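Local structure of sugar ABC transporter, sugar-binding protein (Streptococcus pneumoniae, 2HEU) at residues Thr262-Glu266 against Gln267-Phe271. The protein probably binds a sugar outside the cell and delivers it to an ABC transporter for uptake, as solute-binding proteins of this family do. Sequence-based numbering, arbitrary orientation. Where two conformers were deposited one is given.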
ATOM      1  N   THR A 262       9.652   9.154  -2.471  1.00 12.17           N
ATOM      2  CA  THR A 262      11.067   9.055  -2.232  1.00 14.43           C
ATOM      3  C   THR A 262      11.840   9.182  -3.545  1.00 12.83           C
ATOM      4  O   THR A 262      12.808   9.992  -3.699  1.00 14.29           O
ATOM      5  CB  THR A 262      11.308   7.663  -1.621  1.00 16.65           C
ATOM      6  OG1 THR A 262      10.399   7.439  -0.482  1.00 20.79           O
ATOM      7  CG2 THR A 262      12.750   7.529  -1.179  1.00 25.66           C
ATOM      8  N   ALA A 263      11.383   8.423  -4.567  1.00 12.05           N
ATOM      9  CA  ALA A 263      11.988   8.466  -5.877  1.00 11.51           C
ATOM     10  C   ALA A 263      11.843   9.835  -6.509  1.00 10.24           C
ATOM     11  O   ALA A 263      12.762  10.342  -7.179  1.00 10.69           O
ATOM     12  CB  ALA A 263      11.435   7.377  -6.770  1.00 12.93           C
ATOM     13  N   ILE A 264      10.661  10.447  -6.400  1.00  9.44           N
ATOM     14  CA  ILE A 264      10.436  11.758  -6.978  1.00  9.06           C
ATOM     15  C   ILE A 264      11.426  12.762  -6.333  1.00  9.90           C
ATOM     16  O   ILE A 264      12.040  13.563  -7.075  1.00  9.91           O
ATOM     17  CB  ILE A 264       8.963  12.225  -6.757  1.00  9.35           C
ATOM     18  CG1 ILE A 264       8.020  11.282  -7.532  1.00  9.78           C
ATOM     19  CG2 ILE A 264       8.826  13.665  -7.215  1.00 11.38           C
ATOM     20  CD1 ILE A 264       6.592  11.436  -7.088  1.00 11.15           C
ATOM     21  N   ASN A 265      11.551  12.752  -5.046  1.00 10.46           N
ATOM     22  CA  ASN A 265      12.429  13.779  -4.388  1.00 11.18           C
ATOM     23  C   ASN A 265      13.855  13.631  -4.831  1.00 11.66           C
ATOM     24  O   ASN A 265      14.561  14.658  -4.879  1.00 13.24           O
ATOM     25  CB  ASN A 265      12.271  13.719  -2.895  1.00 12.62           C
ATOM     26  CG  ASN A 265      11.004  14.319  -2.395  1.00 14.00           C
ATOM     27  OD1 ASN A 265      10.451  15.222  -3.048  1.00 16.58           O
ATOM     28  ND2 ASN A 265      10.571  13.895  -1.239  1.00 16.12           N
ATOM     29  N   GLU A 266      14.344  12.465  -5.133  0.50 11.00           N
ATOM     30  CA  GLU A 266      15.735  12.317  -5.460  0.50 10.88           C
ATOM     31  C   GLU A 266      16.043  12.826  -6.869  0.50 11.16           C
ATOM     32  O   GLU A 266      17.207  12.871  -7.308  0.50 11.27           O
ATOM     33  CB  GLU A 266      16.149  10.829  -5.324  0.50 11.41           C
ATOM     34  CG  GLU A 266      16.091  10.295  -3.923  0.50 11.93           C
ATOM     35  CD  GLU A 266      16.944   9.099  -3.675  0.50 13.98           C
ATOM     36  OE1 GLU A 266      17.464   8.519  -4.626  0.50 14.88           O
ATOM     37  OE2 GLU A 266      17.156   8.812  -2.443  0.50 18.04           O
ATOM     38  N   GLN A 267      14.984  13.217  -7.605  1.00  9.94           N
ATOM     39  CA  GLN A 267      15.154  13.871  -8.907  1.00 10.33           C
ATOM     40  C   GLN A 267      15.213  15.391  -8.802  1.00 11.60           C
ATOM     41  O   GLN A 267      15.385  16.054  -9.842  1.00 12.30           O
ATOM     42  CB  GLN A 267      13.975  13.445  -9.804  1.00 10.11           C
ATOM     43  CG  GLN A 267      13.998  11.963 -10.095  1.00  9.60           C
ATOM     44  CD  GLN A 267      15.223  11.502 -10.832  1.00  9.29           C
ATOM     45  OE1 GLN A 267      15.775  12.254 -11.674  1.00  9.76           O
ATOM     46  NE2 GLN A 267      15.685  10.284 -10.584  1.00  9.44           N
ATOM     47  N   LYS A 268      15.095  15.925  -7.592  1.00 11.75           N
ATOM     48  CA  LYS A 268      15.207  17.406  -7.394  1.00 12.94           C
ATOM     49  C   LYS A 268      14.162  18.199  -8.156  1.00 13.14           C
ATOM     50  O   LYS A 268      14.502  19.110  -8.926  1.00 14.16           O
ATOM     51  CB  LYS A 268      16.671  17.900  -7.677  1.00 14.57           C
ATOM     52  CG  LYS A 268      17.769  17.083  -7.004  1.00 17.85           C
ATOM     53  CD  LYS A 268      17.629  17.045  -5.487  1.00 18.95           C
ATOM     54  CE  LYS A 268      19.105  16.945  -4.800  1.00 23.62           C
ATOM     55  NZ  LYS A 268      19.498  15.645  -4.585  1.00 21.60           N
ATOM     56  N   PRO A 269      12.896  17.898  -7.936  1.00 12.48           N
ATOM     57  CA  PRO A 269      11.839  18.708  -8.600  1.00 12.86           C
ATOM     58  C   PRO A 269      11.881  20.119  -8.100  1.00 13.78           C
ATOM     59  O   PRO A 269      12.203  20.437  -6.991  1.00 16.06           O
ATOM     60  CB  PRO A 269      10.539  18.061  -8.131  1.00 14.21           C
ATOM     61  CG  PRO A 269      10.918  17.350  -6.824  1.00 15.44           C
ATOM     62  CD  PRO A 269      12.359  16.917  -7.017  1.00 13.43           C
ATOM     63  N   ASN A 270      11.547  21.001  -9.041  1.00 13.45           N
ATOM     64  CA  ASN A 270      11.515  22.451  -8.808  1.00 14.19           C
ATOM     65  C   ASN A 270      10.084  22.962  -8.669  1.00 14.26           C
ATOM     66  O   ASN A 270       9.734  24.015  -9.226  1.00 17.14           O
ATOM     67  CB  ASN A 270      12.227  23.151  -9.971  1.00 15.87           C
ATOM     68  CG  ASN A 270      12.521  24.516  -9.698  1.00 19.25           C
ATOM     69  OD1 ASN A 270      12.803  24.917  -8.561  1.00 24.63           O
ATOM     70  ND2 ASN A 270      12.435  25.326 -10.733  1.00 23.94           N
ATOM     71  N   PHE A 271       9.252  22.274  -7.953  1.00 12.89           N
ATOM     72  CA  PHE A 271       7.847  22.642  -7.648  1.00 12.03           C
ATOM     73  C   PHE A 271       7.438  21.946  -6.392  1.00 12.43           C
ATOM     74  O   PHE A 271       8.047  20.964  -5.959  1.00 14.04           O
ATOM     75  CB  PHE A 271       6.957  22.314  -8.819  1.00 12.21           C
ATOM     76  CG  PHE A 271       6.865  20.835  -9.134  1.00 11.40           C
ATOM     77  CD1 PHE A 271       7.715  20.247 -10.031  1.00 11.28           C
ATOM     78  CD2 PHE A 271       5.871  20.029  -8.548  1.00 10.36           C
ATOM     79  CE1 PHE A 271       7.625  18.860 -10.328  1.00 10.91           C
ATOM     80  CE2 PHE A 271       5.783  18.720  -8.837  1.00 10.16           C
ATOM     81  CZ  PHE A 271       6.656  18.125  -9.747  1.00 10.77           C
TER
HETATM   82  O   HOH W   1      14.566   8.687  -8.421  1.00 12.28           O
HETATM   83  O   HOH W   2      16.713  15.415  -2.950  1.00 33.01           O
HETATM   84  O   HOH W   3      19.785  14.010  -6.848  1.00 16.60           O
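Gln267 sets CG beside its own backbone N (chi1 -65°) and bends again at chi2, which folds the chain back over the last turn of helix 260-265, CG lying 3.6 Å from Ala263 O. Its NE2 then reaches that same carbonyl through water 1, which accepts from Gln267 NE2 and donates to Ala263 O at 2.7 Å. Lys268, bent at chi2, chi3 and chi4, brings NZ back toward the helix end, where water 3 joins Lys268 NZ to Glu266 O, and water 2, weakly held by the amine, donates to Asn265 O. The backbone closes with a type I beta turn from Asn265 to Lys268. Gln267 N donates to Ile264 O and Lys268 N to Asn265 O, 3.0 Å each. Lys268 then takes a positive phi, and Pro269, which has no N-H to give, lays CD 3.4 Å from Ile264 O. On the buried side of the helix, Ile264 packs against Ile243, Phe246, Tyr132 and Ile273, while Phe271 meets Phe246 edge-to-face in the link to strand 273-276. The terminal carbonyls are thus met by amides and waters, and the ammonium of Lys268, acting through two waters, would probably interact favourably with the partly negative C-terminal end of the helix.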